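Local coordinates for protein ribonuclease S-F11 (Nicotiana alata, PDB 1IOO) that cleaves RNA as a T2-family ribonuclease secreted in the style, where it is associated with gametophytic self-incompatibility, the rejection of self pollen, at residues F29-L34 with G106-L111. Residues are numbered along the deposited sequence; the frame is centred on the assembly and turned at random.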
ATOM      1  N   PHE A  29      -6.334  -2.352  -6.763  1.00 10.34           N
ATOM      2  CA  PHE A  29      -5.272  -2.088  -5.812  1.00  9.34           C
ATOM      3  C   PHE A  29      -5.333  -3.066  -4.660  1.00 10.46           C
ATOM      4  O   PHE A  29      -6.412  -3.494  -4.247  1.00 10.39           O
ATOM      5  CB  PHE A  29      -5.351  -0.660  -5.258  1.00  9.04           C
ATOM      6  CG  PHE A  29      -5.012   0.396  -6.263  1.00  8.86           C
ATOM      7  CD1 PHE A  29      -5.978   0.873  -7.138  1.00  9.97           C
ATOM      8  CD2 PHE A  29      -3.715   0.897  -6.355  1.00  9.36           C
ATOM      9  CE1 PHE A  29      -5.665   1.830  -8.095  1.00  8.22           C
ATOM     10  CE2 PHE A  29      -3.385   1.854  -7.312  1.00 10.06           C
ATOM     11  CZ  PHE A  29      -4.364   2.322  -8.185  1.00  9.09           C
ATOM     12  N   THR A  30      -4.163  -3.457  -4.175  1.00  8.97           N
ATOM     13  CA  THR A  30      -4.067  -4.348  -3.033  1.00  8.29           C
ATOM     14  C   THR A  30      -3.166  -3.730  -1.983  1.00  8.05           C
ATOM     15  O   THR A  30      -2.429  -2.790  -2.273  1.00  7.79           O
ATOM     16  CB  THR A  30      -3.502  -5.725  -3.418  1.00  9.84           C
ATOM     17  OG1 THR A  30      -2.204  -5.560  -3.991  1.00  9.47           O
ATOM     18  CG2 THR A  30      -4.421  -6.421  -4.411  1.00 10.34           C
ATOM     19  N   ILE A  31      -3.237  -4.234  -0.759  1.00  8.29           N
ATOM     20  CA  ILE A  31      -2.418  -3.691   0.312  1.00  7.45           C
ATOM     21  C   ILE A  31      -0.981  -4.191   0.229  1.00  7.58           C
ATOM     22  O   ILE A  31      -0.737  -5.390   0.074  1.00  9.55           O
ATOM     23  CB  ILE A  31      -2.954  -4.103   1.688  1.00  7.78           C
ATOM     24  CG1 ILE A  31      -4.378  -3.583   1.872  1.00  7.96           C
ATOM     25  CG2 ILE A  31      -2.024  -3.584   2.783  1.00  7.45           C
ATOM     26  CD1 ILE A  31      -5.101  -4.215   3.049  1.00 11.91           C
ATOM     27  N   HIS A  32      -0.036  -3.259   0.303  1.00  8.36           N
ATOM     28  CA  HIS A  32       1.381  -3.608   0.346  1.00 10.54           C
ATOM     29  C   HIS A  32       1.858  -3.548   1.781  1.00 11.60           C
ATOM     30  O   HIS A  32       2.681  -4.353   2.224  1.00 12.92           O
ATOM     31  CB  HIS A  32       2.217  -2.636  -0.484  1.00 13.36           C
ATOM     32  CG  HIS A  32       3.684  -2.925  -0.434  1.00 18.92           C
ATOM     33  ND1 HIS A  32       4.214  -4.139  -0.817  1.00 21.56           N
ATOM     34  CD2 HIS A  32       4.730  -2.168  -0.027  1.00 22.12           C
ATOM     35  CE1 HIS A  32       5.525  -4.117  -0.645  1.00 22.55           C
ATOM     36  NE2 HIS A  32       5.863  -2.933  -0.167  1.00 24.19           N
ATOM     37  N   GLY A  33       1.311  -2.585   2.512  1.00 10.11           N
ATOM     38  CA  GLY A  33       1.644  -2.433   3.911  1.00 10.45           C
ATOM     39  C   GLY A  33       0.917  -1.299   4.604  1.00 10.67           C
ATOM     40  O   GLY A  33       0.187  -0.511   3.998  1.00 10.60           O
ATOM     41  N   LEU A  34       1.085  -1.280   5.920  1.00  9.29           N
ATOM     42  CA  LEU A  34       0.566  -0.238   6.789  1.00  9.08           C
ATOM     43  C   LEU A  34       1.695   0.171   7.703  1.00  9.37           C
ATOM     44  O   LEU A  34       2.005  -0.528   8.669  1.00 10.31           O
ATOM     45  CB  LEU A  34      -0.637  -0.762   7.586  1.00  9.22           C
ATOM     46  CG  LEU A  34      -1.362   0.241   8.491  1.00  9.36           C
ATOM     47  CD1 LEU A  34      -1.827   1.444   7.678  1.00 12.38           C
ATOM     48  CD2 LEU A  34      -2.546  -0.438   9.168  1.00 11.14           C
ATOM     49  N   GLY A 106      -6.641  -5.901  10.906  1.00  9.95           N
ATOM     50  CA  GLY A 106      -8.032  -5.502  10.749  1.00  9.84           C
ATOM     51  C   GLY A 106      -8.118  -4.053  10.308  1.00  9.43           C
ATOM     52  O   GLY A 106      -8.967  -3.688   9.489  1.00  9.02           O
ATOM     53  N   LEU A 107      -7.245  -3.217  10.862  1.00  9.30           N
ATOM     54  CA  LEU A 107      -7.213  -1.804  10.491  1.00  9.20           C
ATOM     55  C   LEU A 107      -6.819  -1.645   9.029  1.00  9.41           C
ATOM     56  O   LEU A 107      -7.428  -0.868   8.294  1.00 10.43           O
ATOM     57  CB  LEU A 107      -6.228  -1.025  11.363  1.00 10.61           C
ATOM     58  CG  LEU A 107      -6.071   0.456  10.979  1.00  9.35           C
ATOM     59  CD1 LEU A 107      -7.419   1.160  11.099  1.00 11.72           C
ATOM     60  CD2 LEU A 107      -5.043   1.130  11.872  1.00 13.68           C
ATOM     61  N   ALA A 108      -5.795  -2.383   8.609  1.00  9.95           N
ATOM     62  CA  ALA A 108      -5.352  -2.332   7.224  1.00  8.87           C
ATOM     63  C   ALA A 108      -6.513  -2.640   6.280  1.00 10.52           C
ATOM     64  O   ALA A 108      -6.717  -1.951   5.285  1.00  9.37           O
ATOM     65  CB  ALA A 108      -4.207  -3.320   6.999  1.00  9.93           C
ATOM     66  N   LEU A 109      -7.288  -3.668   6.613  1.00 10.63           N
ATOM     67  CA  LEU A 109      -8.431  -4.049   5.798  1.00 10.31           C
ATOM     68  C   LEU A 109      -9.496  -2.954   5.802  1.00 11.26           C
ATOM     69  O   LEU A 109     -10.079  -2.640   4.764  1.00 11.53           O
ATOM     70  CB  LEU A 109      -9.025  -5.372   6.304  1.00 10.13           C
ATOM     71  CG  LEU A 109      -8.162  -6.615   6.052  1.00 11.51           C
ATOM     72  CD1 LEU A 109      -8.735  -7.823   6.779  1.00 11.80           C
ATOM     73  CD2 LEU A 109      -8.096  -6.878   4.557  1.00 12.63           C
ATOM     74  N   ARG A 110      -9.736  -2.369   6.972  1.00 10.37           N
ATOM     75  CA  ARG A 110     -10.728  -1.301   7.102  1.00 11.93           C
ATOM     76  C   ARG A 110     -10.340  -0.084   6.267  1.00 12.25           C
ATOM     77  O   ARG A 110     -11.169   0.476   5.548  1.00 13.53           O
ATOM     78  CB  ARG A 110     -10.873  -0.885   8.570  1.00 14.34           C
ATOM     79  CG  ARG A 110     -11.902   0.214   8.814  1.00 18.37           C
ATOM     80  CD  ARG A 110     -12.104   0.466  10.303  1.00 22.15           C
ATOM     81  NE  ARG A 110     -11.095   1.353  10.882  1.00 26.57           N
ATOM     82  CZ  ARG A 110     -11.040   2.664  10.664  1.00 29.04           C
ATOM     83  NH1 ARG A 110     -11.935   3.249   9.877  1.00 30.80           N
ATOM     84  NH2 ARG A 110     -10.099   3.398  11.248  1.00 29.84           N
ATOM     85  N   LEU A 111      -9.079   0.327   6.364  1.00 11.19           N
ATOM     86  CA  LEU A 111      -8.612   1.487   5.616  1.00 11.50           C
ATOM     87  C   LEU A 111      -8.661   1.235   4.114  1.00 11.30           C
ATOM     88  O   LEU A 111      -9.009   2.126   3.340  1.00 12.74           O
ATOM     89  CB  LEU A 111      -7.194   1.868   6.054  1.00 10.78           C
ATOM     90  CG  LEU A 111      -7.101   2.286   7.526  1.00 13.24           C
ATOM     91  CD1 LEU A 111      -5.678   2.708   7.856  1.00 13.60           C
ATOM     92  CD2 LEU A 111      -8.056   3.433   7.803  1.00 15.07           C
TER
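Ile31 and Leu34 of strand 30-37 project onto helix 101-113 and straddle Ala108, whose methyl is a low bump between the shallow grooves they settle into. CB of Ala108 measures 4.1 Å to CD1 of Ile31 and 4.0 Å to CD2 of Leu34, so both side chains pack against the one methyl. The Ile31 tip lies over helix backbone, its CD1 3.6 Å from Ala108 O, and the end of Leu109 closes in beside it. Leu34 forks: with CG anti to its backbone N (chi1 -176°), CD2 drops to 3.8 Å from Ala108 N and meets Leu107 CD2. Its CD1 comes 4.1 Å from Leu111 CD1, the two side chains crossing at about a right angle. No hydrogen bond links the segments; the fit is apolar and buried. Trp67 flanks Ile31 and Ala108. The axes of strand 30-34 and helix 106-111 approach to 9.0 Å with directions 124° apart, so the strand runs obliquely over the helix. His32, the proton donor, forms a classic beta bulge with Gly33 opposite Val8 and turns its side chain away from the helix. This is helix-on-sheet core packing of the RNase T2 fold, against the strand carrying that catalytic histidine.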